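Local coordinates for protein alpha-1,2-mannosyltransferase (Ktr4), putative (Neosartorya fumigata, PDB 7BOP) that is a putative fungal mannosyltransferase of the GT-A glycosyltransferase clan that holds guanosine-5'-diphosphate and a manganese ion, at residues P101-N106 against K125-Q130; T86-E91 against Q119-A124. One frame throughout, in Å; residues are numbered along the deposited sequence.

Contact 1: residues P101-N106 against K125-Q130; sequences PWIFFN and KCYYEQ. With GDP (guanosine-5'-diphosphate), chain H.
Strands 102-106 and 126-130 are the two parallel strands of a beta-alpha-beta unit in the mixed sheet of a GT-A fold, paired in register from Trp102 with Cys126 to Asn106 with Gln130. The backbone ladder starts at Trp102 N to Lys125 O (3.1 Å) and continues through Tyr127 N to Trp102 O, Phe104 N to Tyr127 O, which is nearly straight at 176°, and Glu129 N to Phe104 O (2.8 Å); the last rung, Asn106 N to Glu129 O, is weak. Trp102, Phe104, Cys126 and Tyr128 share one face. There the Phe104 and Tyr128 rings lie side by side with planes 21° apart but slid so far that they barely overlap, Phe104 CD2 meeting Tyr128 CE1 at 3.6 Å. Cys126 SG sits at the edge of the Phe104 ring, 4.1 Å from Phe104 CE2, and also touches Trp102 CB. On the other face Pro101 CB reaches the edge of the Tyr127 ring in its plane, 3.9 Å from Tyr127 CE2, and the Phe105 ring runs alongside Glu129, CD1 to Glu129 CB 3.7 Å. Asn106 offers OD1 to N2 of guanosine-5'-diphosphate at 2.8 Å, its side chain swung opposite the backbone N (chi1 -172°); Lys108 N donates to the same oxygen, so two N-H groups grip it. Strand 69-74 pairs with 102-106 along its other edge. Helices 80-98 and 112-119 pack over the Trp102-Phe104 face, where Phe114 meets Phe104 edge-to-face and Thr118 OG1 hydrogen-bonds Tyr128 OH, while Trp173 and His181 meet Phe105 on the reverse face.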
ATOM      1  N   PRO A 101     -12.838   3.836 -13.287  1.00 31.86           N
ATOM      2  CA  PRO A 101     -13.420   4.889 -12.449  1.00 33.05           C
ATOM      3  C   PRO A 101     -12.571   5.234 -11.221  1.00 33.95           C
ATOM      4  O   PRO A 101     -11.798   4.389 -10.740  1.00 31.57           O
ATOM      5  CB  PRO A 101     -14.738   4.280 -11.996  1.00 32.30           C
ATOM      6  CG  PRO A 101     -14.480   2.816 -11.975  1.00 32.19           C
ATOM      7  CD  PRO A 101     -13.513   2.540 -13.084  1.00 31.63           C
ATOM      8  N   TRP A 102     -12.722   6.477 -10.751  1.00 34.11           N
ATOM      9  CA  TRP A 102     -12.148   6.942  -9.491  1.00 33.89           C
ATOM     10  C   TRP A 102     -13.233   6.966  -8.421  1.00 36.23           C
ATOM     11  O   TRP A 102     -14.327   7.516  -8.649  1.00 35.76           O
ATOM     12  CB  TRP A 102     -11.587   8.352  -9.615  1.00 34.12           C
ATOM     13  CG  TRP A 102     -10.375   8.518 -10.444  1.00 35.05           C
ATOM     14  CD1 TRP A 102     -10.320   8.644 -11.806  1.00 34.56           C
ATOM     15  CD2 TRP A 102      -9.027   8.640  -9.973  1.00 33.96           C
ATOM     16  NE1 TRP A 102      -9.024   8.826 -12.207  1.00 36.49           N
ATOM     17  CE2 TRP A 102      -8.207   8.827 -11.104  1.00 35.09           C
ATOM     18  CE3 TRP A 102      -8.433   8.598  -8.707  1.00 33.82           C
ATOM     19  CZ2 TRP A 102      -6.816   8.972 -11.009  1.00 36.21           C
ATOM     20  CZ3 TRP A 102      -7.052   8.746  -8.608  1.00 33.63           C
ATOM     21  CH2 TRP A 102      -6.260   8.927  -9.752  1.00 34.90           C
ATOM     22  N   ILE A 103     -12.938   6.376  -7.259  1.00 33.50           N
ATOM     23  CA  ILE A 103     -13.814   6.443  -6.097  1.00 33.76           C
ATOM     24  C   ILE A 103     -13.046   7.101  -4.950  1.00 35.97           C
ATOM     25  O   ILE A 103     -12.048   6.551  -4.445  1.00 34.07           O
ATOM     26  CB  ILE A 103     -14.352   5.056  -5.692  1.00 33.57           C
ATOM     27  CG1 ILE A 103     -14.942   4.333  -6.907  1.00 35.05           C
ATOM     28  CG2 ILE A 103     -15.422   5.187  -4.620  1.00 34.41           C
ATOM     29  CD1 ILE A 103     -15.433   2.934  -6.640  1.00 35.46           C
ATOM     30  N   PHE A 104     -13.515   8.285  -4.550  1.00 35.32           N
ATOM     31  CA  PHE A 104     -12.918   9.052  -3.466  1.00 35.24           C
ATOM     32  C   PHE A 104     -13.674   8.823  -2.164  1.00 36.53           C
ATOM     33  O   PHE A 104     -14.913   8.751  -2.158  1.00 35.99           O
ATOM     34  CB  PHE A 104     -12.897  10.534  -3.831  1.00 35.52           C
ATOM     35  CG  PHE A 104     -12.163  10.816  -5.107  1.00 36.30           C
ATOM     36  CD1 PHE A 104     -10.776  10.780  -5.141  1.00 35.99           C
ATOM     37  CD2 PHE A 104     -12.853  11.099  -6.285  1.00 36.08           C
ATOM     38  CE1 PHE A 104     -10.086  11.019  -6.315  1.00 36.48           C
ATOM     39  CE2 PHE A 104     -12.166  11.347  -7.465  1.00 36.95           C
ATOM     40  CZ  PHE A 104     -10.778  11.315  -7.482  1.00 37.43           C
ATOM     41  N   PHE A 105     -12.920   8.683  -1.073  1.00 34.44           N
ATOM     42  CA  PHE A 105     -13.465   8.450   0.266  1.00 34.23           C
ATOM     43  C   PHE A 105     -13.009   9.529   1.221  1.00 36.24           C
ATOM     44  O   PHE A 105     -11.885  10.019   1.131  1.00 36.36           O
ATOM     45  CB  PHE A 105     -13.016   7.094   0.798  1.00 33.89           C
ATOM     46  CG  PHE A 105     -13.558   5.934   0.014  1.00 33.18           C
ATOM     47  CD1 PHE A 105     -14.790   5.377   0.345  1.00 32.56           C
ATOM     48  CD2 PHE A 105     -12.847   5.403  -1.049  1.00 32.74           C
ATOM     49  CE1 PHE A 105     -15.290   4.303  -0.369  1.00 32.68           C
ATOM     50  CE2 PHE A 105     -13.350   4.330  -1.774  1.00 33.79           C
ATOM     51  CZ  PHE A 105     -14.568   3.773  -1.429  1.00 32.16           C
ATOM     52  N   ASN A 106     -13.887   9.885   2.156  1.00 36.59           N
ATOM     53  CA  ASN A 106     -13.590  10.907   3.146  1.00 36.86           C
ATOM     54  C   ASN A 106     -14.541  10.713   4.328  1.00 38.04           C
ATOM     55  O   ASN A 106     -15.697  10.334   4.145  1.00 37.59           O
ATOM     56  CB  ASN A 106     -13.717  12.298   2.495  1.00 37.65           C
ATOM     57  CG  ASN A 106     -13.237  13.437   3.384  1.00 39.59           C
ATOM     58  OD1 ASN A 106     -12.847  13.237   4.533  1.00 41.59           O
ATOM     59  ND2 ASN A 106     -13.273  14.651   2.845  1.00 41.05           N
ATOM     60  N   LYS A 125     -15.770   7.935 -14.967  1.00 39.78           N
ATOM     61  CA  LYS A 125     -16.710   8.317 -13.917  1.00 43.80           C
ATOM     62  C   LYS A 125     -15.972   8.477 -12.587  1.00 41.80           C
ATOM     63  O   LYS A 125     -15.113   7.655 -12.253  1.00 39.75           O
ATOM     64  CB  LYS A 125     -17.814   7.270 -13.737  1.00 49.10           C
ATOM     65  CG  LYS A 125     -18.743   7.075 -14.934  1.00 55.84           C
ATOM     66  CD  LYS A 125     -18.254   5.993 -15.896  1.00 62.35           C
ATOM     67  CE  LYS A 125     -19.392   5.311 -16.648  1.00 67.19           C
ATOM     68  NZ  LYS A 125     -20.098   6.239 -17.574  1.00 71.12           N
ATOM     69  N   CYS A 126     -16.310   9.539 -11.857  1.00 39.44           N
ATOM     70  CA  CYS A 126     -15.841   9.776 -10.503  1.00 39.60           C
ATOM     71  C   CYS A 126     -16.984   9.591  -9.527  1.00 42.01           C
ATOM     72  O   CYS A 126     -18.093  10.050  -9.791  1.00 43.22           O
ATOM     73  CB  CYS A 126     -15.320  11.196 -10.351  1.00 39.79           C
ATOM     74  SG  CYS A 126     -13.766  11.500 -11.193  1.00 41.69           S
ATOM     75  N   TYR A 127     -16.702   8.956  -8.393  1.00 39.36           N
ATOM     76  CA  TYR A 127     -17.665   8.773  -7.314  1.00 40.48           C
ATOM     77  C   TYR A 127     -17.104   9.350  -6.022  1.00 42.65           C
ATOM     78  O   TYR A 127     -15.876   9.357  -5.798  1.00 39.07           O
ATOM     79  CB  TYR A 127     -17.999   7.295  -7.138  1.00 41.42           C
ATOM     80  CG  TYR A 127     -18.542   6.671  -8.399  1.00 43.39           C
ATOM     81  CD1 TYR A 127     -19.920   6.660  -8.669  1.00 44.23           C
ATOM     82  CD2 TYR A 127     -17.684   6.108  -9.340  1.00 43.03           C
ATOM     83  CE1 TYR A 127     -20.415   6.087  -9.834  1.00 43.96           C
ATOM     84  CE2 TYR A 127     -18.170   5.544 -10.510  1.00 44.12           C
ATOM     85  CZ  TYR A 127     -19.533   5.538 -10.752  1.00 44.89           C
ATOM     86  OH  TYR A 127     -19.992   4.973 -11.914  1.00 44.85           O
ATOM     87  N   TYR A 128     -18.013   9.836  -5.179  1.00 40.85           N
ATOM     88  CA  TYR A 128     -17.667  10.608  -3.989  1.00 41.86           C
ATOM     89  C   TYR A 128     -18.395  10.002  -2.812  1.00 43.46           C
ATOM     90  O   TYR A 128     -19.617  10.088  -2.729  1.00 46.16           O
ATOM     91  CB  TYR A 128     -18.038  12.077  -4.202  1.00 41.93           C
ATOM     92  CG  TYR A 128     -17.370  12.630  -5.434  1.00 40.72           C
ATOM     93  CD1 TYR A 128     -16.050  13.087  -5.388  1.00 39.40           C
ATOM     94  CD2 TYR A 128     -18.033  12.644  -6.666  1.00 40.07           C
ATOM     95  CE1 TYR A 128     -15.416  13.559  -6.529  1.00 39.12           C
ATOM     96  CE2 TYR A 128     -17.409  13.115  -7.813  1.00 39.53           C
ATOM     97  CZ  TYR A 128     -16.100  13.576  -7.742  1.00 39.17           C
ATOM     98  OH  TYR A 128     -15.479  14.052  -8.868  1.00 39.03           O
ATOM     99  N   GLU A 129     -17.643   9.342  -1.931  1.00 40.23           N
ATOM    100  CA  GLU A 129     -18.219   8.535  -0.861  1.00 39.69           C
ATOM    101  C   GLU A 129     -17.777   9.042   0.497  1.00 40.48           C
ATOM    102  O   GLU A 129     -16.656   9.552   0.658  1.00 39.58           O
ATOM    103  CB  GLU A 129     -17.788   7.076  -1.000  1.00 40.13           C
ATOM    104  CG  GLU A 129     -18.193   6.422  -2.305  1.00 41.37           C
ATOM    105  CD  GLU A 129     -19.687   6.218  -2.444  1.00 43.18           C
ATOM    106  OE1 GLU A 129     -20.399   6.121  -1.428  1.00 43.47           O
ATOM    107  OE2 GLU A 129     -20.139   6.117  -3.594  1.00 46.46           O
ATOM    108  N   GLN A 130     -18.661   8.896   1.476  1.00 39.22           N
ATOM    109  CA  GLN A 130     -18.335   9.226   2.846  1.00 40.21           C
ATOM    110  C   GLN A 130     -18.120   7.940   3.610  1.00 38.49           C
ATOM    111  O   GLN A 130     -18.846   6.966   3.408  1.00 38.67           O
ATOM    112  CB  GLN A 130     -19.440  10.050   3.499  1.00 41.83           C
ATOM    113  CG  GLN A 130     -18.973  10.753   4.760  1.00 45.24           C
ATOM    114  CD  GLN A 130     -20.018  11.683   5.346  1.00 48.35           C
ATOM    115  OE1 GLN A 130     -21.173  11.657   4.942  1.00 50.11           O
ATOM    116  NE2 GLN A 130     -19.611  12.507   6.312  1.00 48.68           N
TER
HETATM  117  PB  GDP H 402       1.463   9.468   5.252  1.00 50.77           P
HETATM  118  O1B GDP H 402       2.283  10.673   5.616  1.00 50.65           O
HETATM  119  O2B GDP H 402       1.404   9.176   3.743  1.00 47.74           O
HETATM  120  O3B GDP H 402       1.702   8.230   6.095  1.00 48.79           O
HETATM  121  O3A GDP H 402      -0.019   9.963   5.702  1.00 49.25           O
HETATM  122  PA  GDP H 402      -1.036  10.859   4.810  1.00 48.06           P
HETATM  123  O1A GDP H 402      -1.347  12.148   5.532  1.00 47.04           O
HETATM  124  O2A GDP H 402      -0.532  10.858   3.349  1.00 48.67           O
HETATM  125  O5' GDP H 402      -2.327   9.916   4.989  1.00 46.05           O
HETATM  126  C5' GDP H 402      -2.444   8.679   4.285  1.00 46.57           C
HETATM  127  C4' GDP H 402      -3.661   8.715   3.364  1.00 46.69           C
HETATM  128  O4' GDP H 402      -4.844   8.861   4.155  1.00 46.54           O
HETATM  129  C3' GDP H 402      -3.687   9.892   2.399  1.00 45.40           C
HETATM  130  O3' GDP H 402      -4.379   9.461   1.215  1.00 43.60           O
HETATM  131  C2' GDP H 402      -4.449  10.978   3.141  1.00 46.38           C
HETATM  132  O2' GDP H 402      -5.115  11.873   2.251  1.00 44.16           O
HETATM  133  C1' GDP H 402      -5.431  10.152   3.966  1.00 45.21           C
HETATM  134  N9  GDP H 402      -5.818  10.653   5.307  1.00 47.09           N
HETATM  135  C8  GDP H 402      -5.078  10.713   6.449  1.00 45.68           C
HETATM  136  N7  GDP H 402      -5.831  11.182   7.473  1.00 44.77           N
HETATM  137  C5  GDP H 402      -7.070  11.417   6.997  1.00 45.48           C
HETATM  138  C6  GDP H 402      -8.355  11.916   7.531  1.00 44.45           C
HETATM  139  O6  GDP H 402      -8.425  12.239   8.728  1.00 41.97           O
HETATM  140  N1  GDP H 402      -9.418  12.003   6.704  1.00 44.87           N
HETATM  141  C2  GDP H 402      -9.343  11.640   5.397  1.00 44.27           C
HETATM  142  N2  GDP H 402     -10.429  11.746   4.591  1.00 43.47           N
HETATM  143  N3  GDP H 402      -8.191  11.185   4.842  1.00 43.81           N
HETATM  144  C4  GDP H 402      -7.059  11.053   5.578  1.00 44.89           C

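Contact 2: residues T86-E91 against Q119-A124; sequences TMKDLE and QAETKA
A polar helix-to-loop contact joins helix 80-98, through Met87, Lys88 and Glu91, to the type I turn from Gln119 to Thr122, which begins at the end of helix 112-119 and leads toward strand 126-130. Its outer part is a salt bridge: Lys88 NZ lies 3.1 Å from Glu121 OE1, on the syn side and 28° out of the carboxylate plane, with a weak second bond to Glu121 OE2. Lys88 is extended until its last torsion, and the bend there (chi4 -65°) brings NZ to the carboxylate. Deeper in, Thr122 OG1 donates to Glu91 OE2 at 2.6 Å, approaching from above the carboxylate plane, 55° out of it. The same OE2 also accepts from Asn95 ND2 and Trp102 NE1, and with Thr122 these three donors would probably stabilise a charged carboxylate in this buried place. Glu91 OE1 accepts a hydrogen bond from a water (2.7 Å) that in turn accepts from Lys123 N and Lys123 NZ, bridging helix and loop. On the side toward the sheet, Met87 CE rests 4.0 Å from Glu121 CB and also reaches Thr122 CG2. The loop is braced from within: Gln119 NE2 bonds Ala124 O at 2.8 Å, with that oxygen in its amide plane. Thr122 OG1 also accepts from Ala124 N (3.1 Å), which makes an ST turn. A beta turn and an ST turn, tied to a helix by a buried carboxylate, thus form the helix-to-strand connection of this beta-alpha-beta unit.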
ATOM      1  N   THR A  86      -1.494  14.401  -8.670  1.00 35.79           N
ATOM      2  CA  THR A  86      -1.428  12.952  -8.749  1.00 36.73           C
ATOM      3  C   THR A  86      -2.311  12.374  -9.855  1.00 34.89           C
ATOM      4  O   THR A  86      -1.872  11.520 -10.617  1.00 32.58           O
ATOM      5  CB  THR A  86      -1.799  12.333  -7.399  1.00 36.95           C
ATOM      6  OG1 THR A  86      -0.830  12.758  -6.427  1.00 37.66           O
ATOM      7  CG2 THR A  86      -1.845  10.807  -7.495  1.00 35.32           C
ATOM      8  N   MET A  87      -3.550  12.846  -9.929  1.00 35.67           N
ATOM      9  CA  MET A  87      -4.484  12.421 -10.974  1.00 35.36           C
ATOM     10  C   MET A  87      -3.915  12.677 -12.367  1.00 35.01           C
ATOM     11  O   MET A  87      -4.001  11.812 -13.233  1.00 33.20           O
ATOM     12  CB  MET A  87      -5.817  13.147 -10.822  1.00 35.17           C
ATOM     13  CG  MET A  87      -6.648  12.709  -9.637  1.00 36.53           C
ATOM     14  SD  MET A  87      -8.297  13.461  -9.648  1.00 36.94           S
ATOM     15  CE  MET A  87      -9.064  12.577 -11.000  1.00 36.89           C
ATOM     16  N   LYS A  88      -3.312  13.853 -12.573  1.00 36.27           N
ATOM     17  CA  LYS A  88      -2.696  14.187 -13.863  1.00 36.94           C
ATOM     18  C   LYS A  88      -1.644  13.157 -14.267  1.00 36.04           C
ATOM     19  O   LYS A  88      -1.596  12.739 -15.419  1.00 34.55           O
ATOM     20  CB  LYS A  88      -2.065  15.583 -13.850  1.00 38.66           C
ATOM     21  CG  LYS A  88      -3.077  16.717 -13.938  1.00 42.84           C
ATOM     22  CD  LYS A  88      -2.383  18.073 -13.839  1.00 46.59           C
ATOM     23  CE  LYS A  88      -3.380  19.225 -13.877  1.00 50.04           C
ATOM     24  NZ  LYS A  88      -4.086  19.301 -15.186  1.00 52.64           N
ATOM     25  N   ASP A  89      -0.813  12.749 -13.311  1.00 34.28           N
ATOM     26  CA  ASP A  89       0.229  11.754 -13.581  1.00 33.36           C
ATOM     27  C   ASP A  89      -0.369  10.392 -13.891  1.00 31.56           C
ATOM     28  O   ASP A  89       0.046   9.733 -14.848  1.00 31.86           O
ATOM     29  CB  ASP A  89       1.185  11.608 -12.386  1.00 34.45           C
ATOM     30  CG  ASP A  89       2.267  12.690 -12.327  1.00 36.04           C
ATOM     31  OD1 ASP A  89       2.300  13.622 -13.159  1.00 36.68           O
ATOM     32  OD2 ASP A  89       3.128  12.567 -11.434  1.00 34.84           O
ATOM     33  N   LEU A  90      -1.316   9.952 -13.068  1.00 32.28           N
ATOM     34  CA  LEU A  90      -1.886   8.617 -13.243  1.00 33.60           C
ATOM     35  C   LEU A  90      -2.701   8.528 -14.536  1.00 33.64           C
ATOM     36  O   LEU A  90      -2.616   7.537 -15.278  1.00 31.94           O
ATOM     37  CB  LEU A  90      -2.700   8.185 -12.019  1.00 35.32           C
ATOM     38  CG  LEU A  90      -3.139   6.711 -11.999  1.00 37.52           C
ATOM     39  CD1 LEU A  90      -2.029   5.770 -12.446  1.00 40.96           C
ATOM     40  CD2 LEU A  90      -3.618   6.332 -10.614  1.00 38.32           C
ATOM     41  N   GLU A  91      -3.442   9.593 -14.827  1.00 33.65           N
ATOM     42  CA  GLU A  91      -4.170   9.695 -16.094  1.00 33.63           C
ATOM     43  C   GLU A  91      -3.233   9.704 -17.311  1.00 32.80           C
ATOM     44  O   GLU A  91      -3.413   8.907 -18.236  1.00 31.75           O
ATOM     45  CB  GLU A  91      -5.079  10.933 -16.078  1.00 34.63           C
ATOM     46  CG  GLU A  91      -6.289  10.771 -15.160  1.00 35.03           C
ATOM     47  CD  GLU A  91      -7.384   9.898 -15.763  1.00 35.98           C
ATOM     48  OE1 GLU A  91      -7.454   9.829 -17.005  1.00 36.68           O
ATOM     49  OE2 GLU A  91      -8.165   9.265 -15.009  1.00 36.12           O
ATOM     50  N   GLN A 119     -13.333  15.599 -11.327  1.00 40.18           N
ATOM     51  CA  GLN A 119     -13.975  15.088 -12.551  1.00 40.18           C
ATOM     52  C   GLN A 119     -13.405  15.739 -13.819  1.00 39.63           C
ATOM     53  O   GLN A 119     -13.347  15.099 -14.864  1.00 41.57           O
ATOM     54  CB  GLN A 119     -15.510  15.244 -12.472  1.00 43.29           C
ATOM     55  CG  GLN A 119     -16.296  14.643 -13.633  1.00 44.08           C
ATOM     56  CD  GLN A 119     -16.151  13.132 -13.762  1.00 45.30           C
ATOM     57  OE1 GLN A 119     -16.849  12.374 -13.097  1.00 46.45           O
ATOM     58  NE2 GLN A 119     -15.261  12.690 -14.650  1.00 43.85           N
ATOM     59  N   ALA A 120     -12.936  16.983 -13.711  1.00 39.85           N
ATOM     60  CA  ALA A 120     -12.267  17.678 -14.818  1.00 40.09           C
ATOM     61  C   ALA A 120     -10.937  17.049 -15.273  1.00 40.15           C
ATOM     62  O   ALA A 120     -10.487  17.308 -16.384  1.00 39.91           O
ATOM     63  CB  ALA A 120     -12.047  19.146 -14.455  1.00 40.34           C
ATOM     64  N   GLU A 121     -10.316  16.225 -14.431  1.00 39.95           N
ATOM     65  CA  GLU A 121      -9.030  15.613 -14.751  1.00 38.35           C
ATOM     66  C   GLU A 121      -9.114  14.212 -15.355  1.00 39.50           C
ATOM     67  O   GLU A 121      -8.078  13.588 -15.594  1.00 40.32           O
ATOM     68  CB  GLU A 121      -8.167  15.563 -13.484  1.00 39.85           C
ATOM     69  CG  GLU A 121      -7.822  16.927 -12.909  1.00 40.83           C
ATOM     70  CD  GLU A 121      -7.052  17.824 -13.863  1.00 40.60           C
ATOM     71  OE1 GLU A 121      -6.387  17.316 -14.789  1.00 42.79           O
ATOM     72  OE2 GLU A 121      -7.091  19.051 -13.678  1.00 40.63           O
ATOM     73  N   THR A 122     -10.320  13.706 -15.595  1.00 37.66           N
ATOM     74  CA  THR A 122     -10.478  12.344 -16.095  1.00 38.16           C
ATOM     75  C   THR A 122     -11.718  12.247 -16.967  1.00 39.35           C
ATOM     76  O   THR A 122     -12.694  12.969 -16.745  1.00 38.92           O
ATOM     77  CB  THR A 122     -10.554  11.324 -14.932  1.00 37.98           C
ATOM     78  OG1 THR A 122     -10.670   9.997 -15.445  1.00 37.12           O
ATOM     79  CG2 THR A 122     -11.736  11.579 -14.018  1.00 39.47           C
ATOM     80  N   LYS A 123     -11.668  11.362 -17.954  1.00 38.58           N
ATOM     81  CA  LYS A 123     -12.845  11.034 -18.766  1.00 39.03           C
ATOM     82  C   LYS A 123     -13.683   9.959 -18.105  1.00 37.94           C
ATOM     83  O   LYS A 123     -14.823   9.738 -18.510  1.00 36.17           O
ATOM     84  CB  LYS A 123     -12.434  10.561 -20.159  1.00 39.67           C
ATOM     85  CG  LYS A 123     -11.537  11.528 -20.919  1.00 41.21           C
ATOM     86  CD  LYS A 123     -11.274  11.076 -22.352  1.00 43.25           C
ATOM     87  CE  LYS A 123     -10.652   9.673 -22.480  1.00 44.98           C
ATOM     88  NZ  LYS A 123      -9.372   9.486 -21.739  1.00 43.76           N
ATOM     89  N   ALA A 124     -13.124   9.262 -17.107  1.00 37.76           N
ATOM     90  CA  ALA A 124     -13.862   8.200 -16.423  1.00 37.87           C
ATOM     91  C   ALA A 124     -14.849   8.779 -15.425  1.00 37.76           C
ATOM     92  O   ALA A 124     -14.758   9.948 -15.054  1.00 36.36           O
ATOM     93  CB  ALA A 124     -12.906   7.247 -15.719  1.00 38.46           C
TER
HETATM   94  O   HOH W   1      -9.624   9.363 -18.581  1.00 35.47           O

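Contacts 1 and 2 have centres 13 Å apart and interlock, their segments alternating along the chain: helix 80-98 runs on to strand 102-106, and the loop 119-124 leads into strand 126-130. Two hydrogen bonds join them, Trp102 NE1 to Glu91 OE2 (3.0 Å) and Cys126 N to Gln119 OE1 at 3.1 Å, while Trp102 CH2 packs 3.8 Å from Leu90 CD2. The Trp102 indole therefore lies between the sheet and helix 80-98, near the N-terminal end of its strand. The guanosine-5'-diphosphate pocket is at the opposite end, where contact 1 supplies Asn106; contact 2 stands back from it, the Met87 side chain being about 12 Å from the nucleotide.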